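Local atomic coordinates of cell wall surface anchor family protein (Streptococcus agalactiae serogroup V, PDB entry 3PF2), a protein that forms, as the major backbone pilin, the shaft of a group B streptococcal surface pilus, here as its calcium-binding two-domain C-terminal fragment. Residues D5-D10 against G42-F47; F32-I37 against A129-I134; Y59-K64 against P135-I140; E76-D81 against L91-K96. All coordinates share one frame; numbering follows the deposited sequence.

Contact 1: D5-D10 against G42-F47; sequences DEPKTD and GDYEKF. With CA (calcium ion), chain B; CA (calcium ion), chain C.
P7 meets two aromatic side chains of G42-F47 with one edge of its pyrrolidine ring. Its CD lies 3.6 Å from Y44 OH, near the plane of the phenol and at its edge, while CG comes within 4.0 Å of F47 CE1, obliquely to that ring. Y44 reaches across because its CG stands anti to the carbonyl carbon (chi1 -82°), which sends the phenol straight at the proline; the two side chains approach from opposite directions. F47, with CG anti to its backbone N (chi1 -163°), instead slides past P7. The E6 side chain runs nearly perpendicular to that of Y44, its CG 4.1 Å from Y44 OH.

No direct hydrogen bond joins the segments. A single water does so, lying in the plane of the Y44 ring: it accepts from Y44 OH at 2.6 Å and donates to D5 OD1 at 2.5 Å. Farther out, K8 folds back so that NZ donates to E6 O at 2.9 Å, in the carbonyl plane, and E6 OE1 is held by Y158 and K169. L156 and Y158 of strand 155-159 also pack on P7.

Both segments carry a calcium ligand away from the interface. D10 binds one ion through both carboxylate oxygens, together with the K11 carbonyl, side-chain oxygens of D12 and D19, and two waters. E45 gives OE1 to the other at 2.4 Å, alongside the T161 and A165 carbonyls and side-chain oxygens of D159, D163 and N167. With no direct bond, the join rests on apolar fit and one water, and E45's calcium probably steadies the 42-47 side.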
loop_
_atom_site.group_PDB
_atom_site.type_symbol
_atom_site.label_atom_id
_atom_site.label_comp_id
_atom_site.label_asym_id
_atom_site.label_seq_id
_atom_site.Cartn_x
_atom_site.Cartn_y
_atom_site.Cartn_z
ATOM N N ASP A 5 -1.419 -8.636 31.541
ATOM C CA ASP A 5 -0.734 -7.462 31.000
ATOM C C ASP A 5 0.089 -7.844 29.767
ATOM O O ASP A 5 0.893 -7.040 29.283
ATOM C CB ASP A 5 0.196 -6.852 32.063
ATOM C CG ASP A 5 1.179 -7.870 32.636
ATOM O OD1 ASP A 5 1.341 -8.960 32.033
ATOM O OD2 ASP A 5 1.791 -7.592 33.695
ATOM N N GLU A 6 -0.086 -9.079 29.292
ATOM C CA GLU A 6 0.701 -9.598 28.175
ATOM C C GLU A 6 0.320 -8.846 26.888
ATOM O O GLU A 6 -0.772 -8.287 26.813
ATOM C CB GLU A 6 0.503 -11.111 28.046
ATOM C CG GLU A 6 1.202 -11.900 29.173
ATOM C CD GLU A 6 0.790 -13.365 29.243
ATOM O OE1 GLU A 6 0.642 -14.012 28.186
ATOM O OE2 GLU A 6 0.613 -13.878 30.376
ATOM N N PRO A 7 1.225 -8.814 25.891
ATOM C CA PRO A 7 1.000 -7.906 24.740
ATOM C C PRO A 7 -0.253 -8.162 23.882
ATOM O O PRO A 7 -0.545 -9.300 23.522
ATOM C CB PRO A 7 2.251 -8.104 23.882
ATOM C CG PRO A 7 3.303 -8.596 24.841
ATOM C CD PRO A 7 2.548 -9.470 25.812
ATOM N N LYS A 8 -0.985 -7.089 23.603
ATOM C CA LYS A 8 -2.037 -7.097 22.584
ATOM C C LYS A 8 -1.421 -6.400 21.385
ATOM O O LYS A 8 -0.643 -5.452 21.543
ATOM C CB LYS A 8 -3.243 -6.301 23.072
ATOM C CG LYS A 8 -4.139 -7.037 24.059
ATOM C CD LYS A 8 -3.524 -7.028 25.444
ATOM C CE LYS A 8 -4.369 -7.790 26.416
ATOM N NZ LYS A 8 -3.515 -8.132 27.587
ATOM N N THR A 9 -1.782 -6.846 20.190
ATOM C CA THR A 9 -1.175 -6.313 18.971
ATOM C C THR A 9 -2.230 -5.830 17.991
ATOM O O THR A 9 -3.362 -6.281 18.013
ATOM C CB THR A 9 -0.263 -7.359 18.281
ATOM O OG1 THR A 9 -0.939 -8.626 18.212
ATOM C CG2 THR A 9 1.036 -7.523 19.078
ATOM N N ASP A 10 -1.845 -4.882 17.142
ATOM C CA ASP A 10 -2.717 -4.398 16.073
ATOM C C ASP A 10 -1.823 -3.867 14.972
ATOM O O ASP A 10 -0.651 -3.565 15.208
ATOM C CB ASP A 10 -3.621 -3.269 16.583
ATOM C CG ASP A 10 -4.489 -2.661 15.485
ATOM O OD1 ASP A 10 -5.000 -3.404 14.645
ATOM O OD2 ASP A 10 -4.681 -1.438 15.469
ATOM N N GLY A 42 10.837 -5.756 31.611
ATOM C CA GLY A 42 12.209 -6.075 32.021
ATOM C C GLY A 42 12.470 -7.554 32.239
ATOM O O GLY A 42 13.609 -8.011 32.101
ATOM N N ASP A 43 11.408 -8.292 32.560
ATOM C CA ASP A 43 11.468 -9.745 32.777
ATOM C C ASP A 43 11.524 -10.567 31.491
ATOM O O ASP A 43 11.883 -11.746 31.519
ATOM C CB ASP A 43 10.237 -10.212 33.551
ATOM C CG ASP A 43 10.217 -9.747 34.992
ATOM O OD1 ASP A 43 11.265 -9.322 35.527
ATOM O OD2 ASP A 43 9.120 -9.824 35.589
ATOM N N TYR A 44 11.165 -9.962 30.358
ATOM C CA TYR A 44 10.930 -10.736 29.141
ATOM C C TYR A 44 12.215 -11.342 28.577
ATOM O O TYR A 44 13.272 -10.699 28.605
ATOM C CB TYR A 44 10.199 -9.876 28.087
ATOM C CG TYR A 44 8.685 -9.797 28.286
ATOM C CD1 TYR A 44 8.129 -9.450 29.526
ATOM C CD2 TYR A 44 7.812 -10.042 27.218
ATOM C CE1 TYR A 44 6.740 -9.367 29.701
ATOM C CE2 TYR A 44 6.426 -9.968 27.379
ATOM C CZ TYR A 44 5.898 -9.635 28.607
ATOM O OH TYR A 44 4.543 -9.574 28.769
ATOM N N GLU A 45 12.112 -12.574 28.074
ATOM C CA GLU A 45 13.238 -13.309 27.499
ATOM C C GLU A 45 13.206 -13.380 25.966
ATOM O O GLU A 45 14.163 -13.860 25.342
ATOM C CB GLU A 45 13.306 -14.724 28.110
ATOM C CG GLU A 45 13.282 -14.723 29.642
ATOM C CD GLU A 45 13.405 -16.116 30.241
ATOM O OE1 GLU A 45 12.907 -17.078 29.622
ATOM O OE2 GLU A 45 13.997 -16.250 31.345
ATOM N N LYS A 46 12.105 -12.900 25.374
ATOM C CA LYS A 46 11.952 -12.824 23.926
ATOM C C LYS A 46 10.886 -11.784 23.591
ATOM O O LYS A 46 9.885 -11.657 24.294
ATOM C CB LYS A 46 11.526 -14.174 23.341
ATOM C CG LYS A 46 11.664 -14.265 21.819
ATOM C CD LYS A 46 10.975 -15.490 21.228
ATOM C CE LYS A 46 11.635 -16.794 21.656
ATOM N NZ LYS A 46 13.103 -16.855 21.375
ATOM N N PHE A 47 11.121 -11.030 22.522
ATOM C CA PHE A 47 10.112 -10.102 22.019
ATOM C C PHE A 47 10.475 -9.906 20.554
ATOM O O PHE A 47 11.261 -9.028 20.200
ATOM C CB PHE A 47 10.149 -8.789 22.809
ATOM C CG PHE A 47 8.915 -7.941 22.645
ATOM C CD1 PHE A 47 7.937 -7.923 23.632
ATOM C CD2 PHE A 47 8.752 -7.141 21.516
ATOM C CE1 PHE A 47 6.792 -7.140 23.496
ATOM C CE2 PHE A 47 7.614 -6.353 21.368
ATOM C CZ PHE A 47 6.635 -6.351 22.362
HETATM CA CA CA B . -5.613 -1.471 13.144
HETATM CA CA CA C . 10.661 -17.959 29.704
HETATM O O HOH W 1 3.732 -9.290 31.270
HETATM O O HOH W 2 -6.853 -3.267 12.231
HETATM O O HOH W 3 -7.540 -0.530 14.196
#

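Contact 2: F32-I37 against A129-I134; sequences FLKSTI and AAFLEI
Four backbone hydrogen bonds tie L33 to I134 and S35 to L132, each pair bonded in both directions. L33 N donates to I134 O at 2.8 Å, with the donor tilted from the carbonyl plane, whereas L132 N meets S35 O at 2.8 Å nearly along the C=O axis. Between them K34 faces E133 as a non-hydrogen-bonded pair, and K34 CA adds a CA-H...O contact to L132 O at 3.3 Å. Beyond the regular pairing, a water bridges I37 N and A130 O.

F131, its CG lodged between backbone N and carbonyl carbon (chi1 65°), brings CE1 obliquely against the K34 chain, 3.8 Å from K34 CG. K34 then bends at chi3 and carries NZ to D10, D12 and L119 O beside a calcium ion. E133 runs alongside F32, with OE2 3.6 Å from F32 CD1, while its OE1 is held by N125. On the face of L33, S35, L132 and I134, CD1 of I37 packs 3.7 Å from L132 CB, and F47, I49, I93 and F95 close over this surface. Antiparallel strands with one face turned into an apolar interior and facing a second sheet are typical of the Ig-like beta-sandwich of pilin domains.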
loop_
_atom_site.group_PDB
_atom_site.type_symbol
_atom_site.label_atom_id
_atom_site.label_comp_id
_atom_site.label_asym_id
_atom_site.label_seq_id
_atom_site.Cartn_x
_atom_site.Cartn_y
_atom_site.Cartn_z
ATOM N N PHE A 32 1.820 0.510 10.305
ATOM C CA PHE A 32 2.220 0.699 11.711
ATOM C C PHE A 32 1.986 -0.588 12.489
ATOM O O PHE A 32 0.841 -1.008 12.645
ATOM C CB PHE A 32 1.448 1.852 12.352
ATOM C CG PHE A 32 1.741 3.180 11.716
ATOM C CD1 PHE A 32 2.685 4.033 12.257
ATOM C CD2 PHE A 32 1.086 3.551 10.544
ATOM C CE1 PHE A 32 2.976 5.276 11.629
ATOM C CE2 PHE A 32 1.369 4.766 9.907
ATOM C CZ PHE A 32 2.306 5.637 10.461
ATOM N N LEU A 33 3.074 -1.226 12.926
ATOM C CA LEU A 33 2.967 -2.423 13.761
ATOM C C LEU A 33 2.887 -1.942 15.193
ATOM O O LEU A 33 3.741 -1.167 15.646
ATOM C CB LEU A 33 4.195 -3.318 13.581
ATOM C CG LEU A 33 4.406 -4.179 12.318
ATOM C CD1 LEU A 33 3.814 -3.603 11.038
ATOM C CD2 LEU A 33 5.864 -4.632 12.126
ATOM N N LYS A 34 1.870 -2.389 15.918
ATOM C CA LYS A 34 1.573 -1.808 17.214
ATOM C C LYS A 34 1.470 -2.896 18.259
ATOM O O LYS A 34 0.839 -3.903 18.013
ATOM C CB LYS A 34 0.242 -1.044 17.177
ATOM C CG LYS A 34 0.167 0.032 16.081
ATOM C CD LYS A 34 -1.293 0.246 15.612
ATOM C CE LYS A 34 -2.194 0.836 16.724
ATOM N NZ LYS A 34 -3.606 1.023 16.265
ATOM N N SER A 35 2.055 -2.672 19.433
ATOM C CA SER A 35 1.898 -3.614 20.545
ATOM C C SER A 35 1.760 -2.859 21.839
ATOM O O SER A 35 2.436 -1.864 22.053
ATOM C CB SER A 35 3.132 -4.511 20.671
ATOM O OG SER A 35 2.946 -5.461 21.714
ATOM N N THR A 36 0.907 -3.347 22.725
ATOM C CA THR A 36 0.967 -2.884 24.105
ATOM C C THR A 36 2.257 -3.399 24.760
ATOM O O THR A 36 2.828 -4.405 24.337
ATOM C CB THR A 36 -0.270 -3.305 24.937
ATOM O OG1 THR A 36 -0.330 -4.734 25.019
ATOM C CG2 THR A 36 -1.547 -2.799 24.300
ATOM N N ILE A 37 2.719 -2.668 25.765
ATOM C CA ILE A 37 3.934 -3.025 26.492
ATOM C C ILE A 37 3.580 -3.119 27.976
ATOM O O ILE A 37 2.973 -2.204 28.515
ATOM C CB ILE A 37 5.058 -1.969 26.264
ATOM C CG1 ILE A 37 5.513 -1.928 24.801
ATOM C CG2 ILE A 37 6.235 -2.220 27.194
ATOM C CD1 ILE A 37 6.093 -3.243 24.235
ATOM N N ALA A 129 -0.375 7.875 27.152
ATOM C CA ALA A 129 -1.081 6.780 26.466
ATOM C C ALA A 129 -0.099 6.075 25.527
ATOM O O ALA A 129 -0.169 6.210 24.297
ATOM C CB ALA A 129 -2.306 7.303 25.717
ATOM N N ALA A 130 0.824 5.313 26.122
ATOM C CA ALA A 130 2.003 4.819 25.404
ATOM C C ALA A 130 1.892 3.369 24.980
ATOM O O ALA A 130 1.341 2.534 25.710
ATOM C CB ALA A 130 3.265 4.990 26.257
ATOM N N PHE A 131 2.453 3.076 23.810
ATOM C CA PHE A 131 2.540 1.714 23.290
ATOM C C PHE A 131 3.726 1.625 22.330
ATOM O O PHE A 131 4.335 2.651 21.997
ATOM C CB PHE A 131 1.217 1.312 22.607
ATOM C CG PHE A 131 0.896 2.117 21.382
ATOM C CD1 PHE A 131 1.290 1.658 20.118
ATOM C CD2 PHE A 131 0.195 3.327 21.482
ATOM C CE1 PHE A 131 1.013 2.413 18.961
ATOM C CE2 PHE A 131 -0.086 4.074 20.324
ATOM C CZ PHE A 131 0.323 3.596 19.071
ATOM N N LEU A 132 4.076 0.408 21.911
ATOM C CA LEU A 132 5.171 0.199 20.967
ATOM C C LEU A 132 4.664 0.399 19.545
ATOM O O LEU A 132 3.727 -0.267 19.103
ATOM C CB LEU A 132 5.800 -1.189 21.114
ATOM C CG LEU A 132 6.922 -1.541 20.122
ATOM C CD1 LEU A 132 8.168 -0.710 20.416
ATOM C CD2 LEU A 132 7.272 -3.034 20.137
ATOM N N GLU A 133 5.303 1.332 18.843
ATOM C CA GLU A 133 4.908 1.717 17.494
ATOM C C GLU A 133 6.073 1.511 16.542
ATOM O O GLU A 133 7.153 2.062 16.748
ATOM C CB GLU A 133 4.439 3.171 17.488
ATOM C CG GLU A 133 4.217 3.779 16.107
ATOM C CD GLU A 133 3.984 5.282 16.166
ATOM O OE1 GLU A 133 3.872 5.871 17.270
ATOM O OE2 GLU A 133 3.883 5.888 15.076
ATOM N N ILE A 134 5.846 0.703 15.512
ATOM C CA ILE A 134 6.866 0.399 14.508
ATOM C C ILE A 134 6.362 0.787 13.122
ATOM O O ILE A 134 5.560 0.063 12.523
ATOM C CB ILE A 134 7.266 -1.106 14.491
ATOM C CG1 ILE A 134 7.655 -1.597 15.891
ATOM C CG2 ILE A 134 8.384 -1.362 13.457
ATOM C CD1 ILE A 134 7.924 -3.080 15.939
HETATM O O HOH W 4 1.241 -0.232 25.887
#

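Contact 3: Y59-K64 against P135-I140; sequences YKSVGK and PVASTI
A classic beta bulge interrupts the antiparallel pairing of Y59-K64 with P135-I140: K60 and S61 both face A137. The A137 carbonyl receives K60 N at 2.8 Å, the donor lying above the carbonyl plane, and a weak second bond from S61 N at 3.5 Å. The return bond, A137 N to S61 O, is nearly aligned with the C=O direction, and G63 N closes the far end with an almost straight bond to P135 O (2.8 Å, 176° at the hydrogen).

The extra residue shifts the register by one between the Y59-S138 and S61-A137 pairs, within the five-stranded sheet where strand 132-140 runs between 57-67 and 29-35. Y59, its CG anti to the backbone N (chi1 164°), lays its ring beneath the bulge, with S61 N 3.7 Å above the ring plane and over its centre. V136 CG1 meets the edge of that ring, 3.8 Å from Y59 CD1, and L91 of the facing sheet touches both residues. On the other side, S61 OG lies 3.5 Å from A137 CB, while K60, bent at chi2, drapes its CE across T139 CG2. P135 packs its CD against K64 O at 3.3 Å.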
loop_
_atom_site.group_PDB
_atom_site.type_symbol
_atom_site.label_atom_id
_atom_site.label_comp_id
_atom_site.label_asym_id
_atom_site.label_seq_id
_atom_site.Cartn_x
_atom_site.Cartn_y
_atom_site.Cartn_z
ATOM N N TYR A 59 8.532 -4.061 0.630
ATOM C CA TYR A 59 9.146 -3.444 1.798
ATOM C C TYR A 59 10.231 -2.437 1.393
ATOM O O TYR A 59 11.035 -2.701 0.479
ATOM C CB TYR A 59 9.760 -4.541 2.684
ATOM C CG TYR A 59 10.746 -4.052 3.734
ATOM C CD1 TYR A 59 10.324 -3.726 5.023
ATOM C CD2 TYR A 59 12.108 -3.944 3.437
ATOM C CE1 TYR A 59 11.230 -3.286 5.990
ATOM C CE2 TYR A 59 13.016 -3.500 4.379
ATOM C CZ TYR A 59 12.575 -3.188 5.653
ATOM O OH TYR A 59 13.466 -2.754 6.607
ATOM N N LYS A 60 10.247 -1.289 2.068
ATOM C CA LYS A 60 11.246 -0.246 1.795
ATOM C C LYS A 60 12.218 -0.064 2.946
ATOM O O LYS A 60 13.428 -0.088 2.740
ATOM C CB LYS A 60 10.604 1.101 1.450
ATOM C CG LYS A 60 9.918 1.145 0.099
ATOM C CD LYS A 60 10.901 0.873 -1.045
ATOM C CE LYS A 60 10.153 0.528 -2.327
ATOM N NZ LYS A 60 11.095 0.396 -3.483
ATOM N N SER A 61 11.689 0.136 4.150
ATOM C CA SER A 61 12.523 0.386 5.327
ATOM C C SER A 61 11.683 0.345 6.579
ATOM O O SER A 61 10.448 0.384 6.505
ATOM C CB SER A 61 13.178 1.777 5.235
ATOM O OG SER A 61 12.194 2.772 5.032
ATOM N N VAL A 62 12.353 0.264 7.728
ATOM C CA VAL A 62 11.708 0.472 9.018
ATOM C C VAL A 62 12.057 1.880 9.493
ATOM O O VAL A 62 13.213 2.318 9.371
ATOM C CB VAL A 62 12.150 -0.579 10.068
ATOM C CG1 VAL A 62 11.510 -0.301 11.426
ATOM C CG2 VAL A 62 11.825 -2.022 9.588
ATOM N N GLY A 63 11.061 2.582 10.032
ATOM C CA GLY A 63 11.210 3.964 10.467
ATOM C C GLY A 63 11.629 4.093 11.917
ATOM O O GLY A 63 12.330 3.232 12.452
ATOM N N LYS A 64 11.181 5.166 12.560
ATOM C CA LYS A 64 11.599 5.446 13.922
ATOM C C LYS A 64 10.679 4.718 14.910
ATOM O O LYS A 64 9.493 5.025 14.995
ATOM C CB LYS A 64 11.591 6.954 14.163
ATOM C CG LYS A 64 12.532 7.400 15.262
ATOM C CD LYS A 64 12.762 8.918 15.270
ATOM C CE LYS A 64 11.539 9.667 15.775
ATOM N NZ LYS A 64 11.817 11.126 15.953
ATOM N N PRO A 135 6.824 1.934 12.601
ATOM C CA PRO A 135 6.449 2.308 11.234
ATOM C C PRO A 135 7.275 1.545 10.209
ATOM O O PRO A 135 8.500 1.448 10.346
ATOM C CB PRO A 135 6.750 3.818 11.170
ATOM C CG PRO A 135 7.518 4.158 12.404
ATOM C CD PRO A 135 7.765 2.892 13.203
ATOM N N VAL A 136 6.607 0.970 9.209
ATOM C CA VAL A 136 7.268 0.220 8.150
ATOM C C VAL A 136 6.888 0.814 6.797
ATOM O O VAL A 136 5.726 0.777 6.391
ATOM C CB VAL A 136 6.941 -1.294 8.204
ATOM C CG1 VAL A 136 7.660 -2.047 7.081
ATOM C CG2 VAL A 136 7.354 -1.866 9.565
ATOM N N ALA A 137 7.879 1.362 6.104
ATOM C CA ALA A 137 7.656 1.919 4.774
ATOM C C ALA A 137 7.517 0.824 3.723
ATOM O O ALA A 137 8.248 -0.177 3.743
ATOM C CB ALA A 137 8.780 2.886 4.419
ATOM N N SER A 138 6.570 1.025 2.808
ATOM C CA SER A 138 6.105 -0.019 1.909
ATOM C C SER A 138 5.549 0.627 0.642
ATOM O O SER A 138 5.198 1.793 0.664
ATOM C CB SER A 138 4.975 -0.797 2.619
ATOM O OG SER A 138 4.536 -1.916 1.867
ATOM N N THR A 139 5.516 -0.131 -0.455
ATOM C CA THR A 139 4.775 0.284 -1.660
ATOM C C THR A 139 3.899 -0.873 -2.117
ATOM O O THR A 139 4.148 -2.020 -1.759
ATOM C CB THR A 139 5.705 0.671 -2.832
ATOM O OG1 THR A 139 6.510 -0.462 -3.204
ATOM C CG2 THR A 139 6.611 1.843 -2.468
ATOM N N ILE A 140 2.854 -0.570 -2.887
ATOM C CA ILE A 140 2.131 -1.596 -3.614
ATOM C C ILE A 140 2.900 -1.814 -4.925
ATOM O O ILE A 140 3.329 -0.847 -5.546
ATOM C CB ILE A 140 0.690 -1.142 -3.953
ATOM C CG1 ILE A 140 -0.107 -0.833 -2.671
ATOM C CG2 ILE A 140 -0.038 -2.197 -4.804
ATOM C CD1 ILE A 140 -1.525 -0.241 -2.893
#

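Contact 4: E76-D81 against L91-K96; sequences EHYTID and LKITFK
A chi1 of -68° at F95 turns its ring under Y78 CB, while chi1 67° holds the Y78 ring above its own main chain and swings it alongside I93, CD1 of Y78 4.2 Å from I93 CG2. The first gives a CH-pi contact, Y78 CB lying 4.1 Å from the F95 ring centroid and offset toward the rim. The two rings themselves meet obliquely, their planes 45° apart. Nearby, I80 CG2 touches L91 CD1 at 4.0 Å.

On the opposite face, the T79 and T94 side chains stand next to each other, OG1 of T79 3.7 Å from T94 CB. The extended K96 chain runs transversely to T79, bringing its CE to 3.7 Å from T79 CG2. D81 and K92 share a water, which donates to D81 OD2 and accepts from K92 NZ; the charged atoms are not in direct contact.

Backbone bonds in both directions join T79 with T94 and D81 with K92, and K96 N reaches H77 O at 3.0 Å. E76 O and Y78 N, by contrast, are buried without a partner in the model. This is an antiparallel beta hairpin at the border of a sandwich sheet, its Y78, I80, I93 and F95 face turned to the other sheet.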
loop_
_atom_site.group_PDB
_atom_site.type_symbol
_atom_site.label_atom_id
_atom_site.label_comp_id
_atom_site.label_asym_id
_atom_site.label_seq_id
_atom_site.Cartn_x
_atom_site.Cartn_y
_atom_site.Cartn_z
ATOM N N GLU A 76 20.988 -0.915 18.971
ATOM C CA GLU A 76 21.116 -0.733 20.418
ATOM C C GLU A 76 20.021 -1.539 21.140
ATOM O O GLU A 76 20.317 -2.405 21.980
ATOM C CB GLU A 76 21.057 0.753 20.794
ATOM C CG GLU A 76 21.095 1.039 22.307
ATOM C CD GLU A 76 21.043 2.524 22.650
ATOM O OE1 GLU A 76 20.936 3.356 21.721
ATOM O OE2 GLU A 76 21.104 2.864 23.856
ATOM N N HIS A 77 18.762 -1.259 20.794
ATOM C CA HIS A 77 17.614 -1.896 21.453
ATOM C C HIS A 77 17.009 -3.055 20.659
ATOM O O HIS A 77 16.296 -3.893 21.226
ATOM C CB HIS A 77 16.518 -0.870 21.736
ATOM C CG HIS A 77 16.975 0.325 22.515
ATOM N ND1 HIS A 77 17.320 0.261 23.848
ATOM C CD2 HIS A 77 17.119 1.622 22.154
ATOM C CE1 HIS A 77 17.671 1.464 24.270
ATOM N NE2 HIS A 77 17.550 2.309 23.263
ATOM N N TYR A 78 17.293 -3.102 19.358
ATOM C CA TYR A 78 16.660 -4.067 18.457
ATOM C C TYR A 78 17.480 -4.289 17.191
ATOM O O TYR A 78 18.328 -3.465 16.847
ATOM C CB TYR A 78 15.237 -3.596 18.085
ATOM C CG TYR A 78 15.177 -2.329 17.231
ATOM C CD1 TYR A 78 15.293 -2.406 15.843
ATOM C CD2 TYR A 78 14.988 -1.073 17.805
ATOM C CE1 TYR A 78 15.245 -1.279 15.051
ATOM C CE2 TYR A 78 14.924 0.093 16.996
ATOM C CZ TYR A 78 15.059 -0.035 15.625
ATOM O OH TYR A 78 15.008 1.073 14.796
ATOM N N THR A 79 17.211 -5.391 16.496
ATOM C CA THR A 79 17.811 -5.674 15.192
ATOM C C THR A 79 16.751 -5.983 14.137
ATOM O O THR A 79 15.646 -6.442 14.448
ATOM C CB THR A 79 18.822 -6.854 15.238
ATOM O OG1 THR A 79 18.118 -8.090 15.397
ATOM C CG2 THR A 79 19.817 -6.679 16.385
ATOM N N ILE A 80 17.107 -5.743 12.885
ATOM C CA ILE A 80 16.214 -5.956 11.765
ATOM C C ILE A 80 16.763 -7.032 10.829
ATOM O O ILE A 80 17.955 -7.033 10.497
ATOM C CB ILE A 80 16.026 -4.624 10.997
ATOM C CG1 ILE A 80 15.132 -3.674 11.804
ATOM C CG2 ILE A 80 15.490 -4.865 9.580
ATOM C CD1 ILE A 80 15.306 -2.205 11.422
ATOM N N ASP A 81 15.887 -7.948 10.415
ATOM C CA ASP A 81 16.166 -8.875 9.337
ATOM C C ASP A 81 15.198 -8.524 8.206
ATOM O O ASP A 81 13.989 -8.731 8.334
ATOM C CB ASP A 81 15.966 -10.317 9.820
ATOM C CG ASP A 81 16.399 -11.348 8.800
ATOM O OD1 ASP A 81 17.446 -11.157 8.139
ATOM O OD2 ASP A 81 15.696 -12.367 8.663
ATOM N N LEU A 91 9.828 -9.764 7.046
ATOM C CA LEU A 91 10.515 -8.889 7.982
ATOM C C LEU A 91 10.515 -9.499 9.386
ATOM O O LEU A 91 9.482 -9.975 9.869
ATOM C CB LEU A 91 9.825 -7.525 8.011
ATOM C CG LEU A 91 10.252 -6.479 9.050
ATOM C CD1 LEU A 91 11.716 -6.032 8.825
ATOM C CD2 LEU A 91 9.308 -5.272 9.016
ATOM N N LYS A 92 11.673 -9.488 10.041
ATOM C CA LYS A 92 11.730 -9.867 11.447
ATOM C C LYS A 92 12.425 -8.776 12.227
ATOM O O LYS A 92 13.502 -8.332 11.828
ATOM C CB LYS A 92 12.470 -11.188 11.615
ATOM C CG LYS A 92 12.380 -11.762 13.025
ATOM C CD LYS A 92 13.399 -12.881 13.202
ATOM C CE LYS A 92 13.006 -14.149 12.473
ATOM N NZ LYS A 92 14.149 -15.119 12.544
ATOM N N ILE A 93 11.797 -8.320 13.309
ATOM C CA ILE A 93 12.376 -7.317 14.201
ATOM C C ILE A 93 12.542 -7.932 15.587
ATOM O O ILE A 93 11.569 -8.315 16.234
ATOM C CB ILE A 93 11.535 -6.023 14.274
ATOM C CG1 ILE A 93 11.434 -5.381 12.882
ATOM C CG2 ILE A 93 12.115 -5.042 15.317
ATOM C CD1 ILE A 93 10.411 -4.294 12.804
ATOM N N THR A 94 13.791 -8.022 16.029
ATOM C CA THR A 94 14.118 -8.703 17.275
ATOM C C THR A 94 14.571 -7.690 18.309
ATOM O O THR A 94 15.581 -7.001 18.125
ATOM C CB THR A 94 15.225 -9.762 17.043
ATOM O OG1 THR A 94 14.833 -10.645 15.991
ATOM C CG2 THR A 94 15.504 -10.561 18.317
ATOM N N PHE A 95 13.797 -7.579 19.382
ATOM C CA PHE A 95 14.155 -6.714 20.486
ATOM C C PHE A 95 15.104 -7.489 21.383
ATOM O O PHE A 95 14.884 -8.672 21.651
ATOM C CB PHE A 95 12.902 -6.175 21.192
ATOM C CG PHE A 95 12.122 -5.206 20.337
ATOM C CD1 PHE A 95 11.272 -5.673 19.326
ATOM C CD2 PHE A 95 12.260 -3.828 20.517
ATOM C CE1 PHE A 95 10.563 -4.781 18.505
ATOM C CE2 PHE A 95 11.552 -2.920 19.698
ATOM C CZ PHE A 95 10.706 -3.405 18.690
ATOM N N LYS A 96 16.199 -6.839 21.774
ATOM C CA LYS A 96 17.320 -7.537 22.410
ATOM C C LYS A 96 16.982 -7.900 23.846
ATOM O O LYS A 96 16.737 -7.013 24.656
ATOM C CB LYS A 96 18.574 -6.655 22.394
ATOM C CG LYS A 96 19.099 -6.303 21.018
ATOM C CD LYS A 96 20.548 -5.830 21.103
ATOM C CE LYS A 96 21.132 -5.642 19.714
ATOM N NZ LYS A 96 22.621 -5.663 19.721
HETATM O O HOH W 5 16.003 -14.078 10.862
#

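How the contacts relate
From the N terminus, D5-D10 leads into strand 9-13, and contact 1 closes the first loop at G42-F47. Contact 2 opens inside that loop, at F32-I37, and ends far beyond it at A129-I134, so the two cross; K8 N and T36 OG1 probably bond between them. Contact 3 starts after contact 1 has closed and crosses contact 2, sharing strand 132-140. Contact 4's hairpin nests within the loops of both. Contacts 2 and 3 build one sheet, contact 4 the border of the facing one; contact 1 brings the leads into strands 9-13 and 46-52, one from each sheet, together. I134 and V62 pack against I93 and I80. F47 O and F95 N probably bond, linking contacts 1 and 4.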